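PDB 4JZA: uncharacterized protein from Legionella longbeachae NSW150, which probably removes the 3-phosphate from phosphoinositide lipids, acting as a bacterial phosphatase on lipid metabolism at the interface between pathogen and host. Local coordinates for residues P168-Q173 with D333-L338. Residues are numbered along the deposited sequence; the frame is centred on the assembly and turned at random.
Sequences PPYYDQ and DAVSFL
P169 and Y170 meet V335, S336 and L338 where two loop segments of this alpha/beta phosphatase pass each other. Residues 168-173 lead from strand 159-166 of the large mixed sheet into the start of helix 172-183; residues 333-338 belong to the connection from helix 315-325 to strand 352-359. The pair illustrates how two loop segments can pack with no hydrogen bond between them, by setting carbon-rich edges against backbone carbonyls.

Two kinds of contact carry the pair, and the first is to carbonyl oxygens. The P169 ring lies against the other segment, with CG 3.5 Å from V335 O and CD close to S336 O. V335 O lies at the edge of the Y170 ring, in its plane and 3.6 Å from CD2. With chi1 at 49°, CG of Y170 sits between the backbone N and the carbonyl carbon, which swings the ring beside V335.

Apolar contacts add to these. P169 CG approaches L338 CD1 at 4.2 Å, and both residues also rest on L347. M138 of helix 122-140 touches both V335 and L338, joining that helix to segment 333-338. Beside the tyrosine ring, the V335 side chain runs obliquely to that of Y170, its CG2 standing 4.1 Å from Y170 CB.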
loop_
_atom_site.group_PDB
_atom_site.type_symbol
_atom_site.label_atom_id
_atom_site.label_comp_id
_atom_site.label_asym_id
_atom_site.label_seq_id
_atom_site.Cartn_x
_atom_site.Cartn_y
_atom_site.Cartn_z
ATOM N N PRO A 168 16.996 -4.102 -9.463
ATOM C CA PRO A 168 17.155 -3.469 -8.150
ATOM C C PRO A 168 16.947 -2.008 -8.271
ATOM O O PRO A 168 17.467 -1.428 -9.205
ATOM C CB PRO A 168 18.591 -3.761 -7.817
ATOM C CG PRO A 168 19.205 -4.378 -9.046
ATOM C CD PRO A 168 18.104 -5.023 -9.766
ATOM N N PRO A 169 16.106 -1.425 -7.412
ATOM C CA PRO A 169 15.743 -0.027 -7.523
ATOM C C PRO A 169 16.592 0.917 -6.698
ATOM O O PRO A 169 16.416 2.130 -6.808
ATOM C CB PRO A 169 14.345 -0.024 -6.986
ATOM C CG PRO A 169 14.354 -1.103 -5.949
ATOM C CD PRO A 169 15.209 -2.154 -6.496
ATOM N N TYR A 170 17.462 0.379 -5.838
ATOM C CA TYR A 170 18.344 1.217 -5.006
ATOM C C TYR A 170 19.450 1.900 -5.808
ATOM O O TYR A 170 19.799 1.462 -6.878
ATOM C CB TYR A 170 18.959 0.418 -3.862
ATOM C CG TYR A 170 19.566 -0.883 -4.281
ATOM C CD1 TYR A 170 20.804 -0.929 -4.854
ATOM C CD2 TYR A 170 18.895 -2.072 -4.057
ATOM C CE1 TYR A 170 21.371 -2.144 -5.234
ATOM C CE2 TYR A 170 19.432 -3.276 -4.435
ATOM C CZ TYR A 170 20.672 -3.308 -5.025
ATOM O OH TYR A 170 21.193 -4.509 -5.398
ATOM N N TYR A 171 19.967 2.988 -5.259
ATOM C CA TYR A 171 21.068 3.742 -5.809
ATOM C C TYR A 171 21.951 4.170 -4.626
ATOM O O TYR A 171 21.496 4.188 -3.468
ATOM C CB TYR A 171 20.543 4.942 -6.601
ATOM C CG TYR A 171 19.548 5.797 -5.878
ATOM C CD1 TYR A 171 18.224 5.429 -5.825
ATOM C CD2 TYR A 171 19.920 6.990 -5.225
ATOM C CE1 TYR A 171 17.290 6.200 -5.162
ATOM C CE2 TYR A 171 18.960 7.765 -4.546
ATOM C CZ TYR A 171 17.654 7.349 -4.533
ATOM O OH TYR A 171 16.658 8.036 -3.897
ATOM N N ASP A 172 23.210 4.485 -4.905
ATOM C CA ASP A 172 24.229 4.661 -3.847
ATOM C C ASP A 172 23.843 5.662 -2.740
ATOM O O ASP A 172 24.005 5.373 -1.539
ATOM C CB ASP A 172 25.559 5.097 -4.464
ATOM C CG ASP A 172 26.252 3.977 -5.237
ATOM O OD1 ASP A 172 25.801 2.804 -5.196
ATOM O OD2 ASP A 172 27.263 4.298 -5.907
ATOM N N GLN A 173 23.331 6.827 -3.138
ATOM C CA GLN A 173 22.904 7.808 -2.165
ATOM C C GLN A 173 21.964 7.180 -1.135
ATOM O O GLN A 173 22.158 7.308 0.066
ATOM C CB GLN A 173 22.284 9.044 -2.821
ATOM C CG GLN A 173 21.952 10.038 -1.739
ATOM C CD GLN A 173 21.474 11.416 -2.181
ATOM O OE1 GLN A 173 21.587 12.313 -1.471
ATOM N NE2 GLN A 173 20.873 11.557 -3.239
ATOM N N ASP A 333 19.884 -5.415 0.476
ATOM C CA ASP A 333 18.947 -6.521 0.594
ATOM C C ASP A 333 17.644 -6.199 1.310
ATOM O O ASP A 333 16.718 -7.012 1.323
ATOM C CB ASP A 333 19.639 -7.677 1.288
ATOM C CG ASP A 333 20.801 -8.209 0.483
ATOM O OD1 ASP A 333 20.907 -7.896 -0.718
ATOM O OD2 ASP A 333 21.617 -8.928 1.064
ATOM N N ALA A 334 17.574 -5.040 1.942
ATOM C CA ALA A 334 16.342 -4.607 2.534
ATOM C C ALA A 334 15.451 -3.896 1.503
ATOM O O ALA A 334 14.290 -3.613 1.784
ATOM C CB ALA A 334 16.642 -3.649 3.665
ATOM N N VAL A 335 15.992 -3.521 0.351
ATOM C CA VAL A 335 15.230 -2.697 -0.563
ATOM C C VAL A 335 15.377 -3.165 -2.012
ATOM O O VAL A 335 15.528 -2.340 -2.931
ATOM C CB VAL A 335 15.596 -1.212 -0.420
ATOM C CG1 VAL A 335 15.092 -0.651 0.919
ATOM C CG2 VAL A 335 17.074 -1.026 -0.549
ATOM N N SER A 336 15.302 -4.490 -2.216
ATOM C CA SER A 336 15.564 -5.039 -3.523
ATOM C C SER A 336 14.431 -4.855 -4.505
ATOM O O SER A 336 14.624 -5.036 -5.702
ATOM C CB SER A 336 15.941 -6.507 -3.435
ATOM O OG SER A 336 14.822 -7.310 -3.182
ATOM N N PHE A 337 13.264 -4.480 -3.995
ATOM C CA PHE A 337 11.997 -4.464 -4.740
ATOM C C PHE A 337 10.978 -3.741 -3.899
ATOM O O PHE A 337 10.918 -3.962 -2.718
ATOM C CB PHE A 337 11.504 -5.890 -4.911
ATOM C CG PHE A 337 10.015 -6.014 -5.097
ATOM C CD1 PHE A 337 9.372 -5.337 -6.114
ATOM C CD2 PHE A 337 9.248 -6.843 -4.263
ATOM C CE1 PHE A 337 8.015 -5.477 -6.339
ATOM C CE2 PHE A 337 7.884 -6.989 -4.481
ATOM C CZ PHE A 337 7.271 -6.308 -5.520
ATOM N N LEU A 338 10.176 -2.900 -4.506
ATOM C CA LEU A 338 9.110 -2.186 -3.808
ATOM C C LEU A 338 7.776 -2.464 -4.522
ATOM O O LEU A 338 7.656 -2.263 -5.699
ATOM C CB LEU A 338 9.385 -0.668 -3.827
ATOM C CG LEU A 338 10.192 -0.179 -2.649
ATOM C CD1 LEU A 338 11.629 -0.554 -2.777
ATOM C CD2 LEU A 338 10.072 1.330 -2.512
#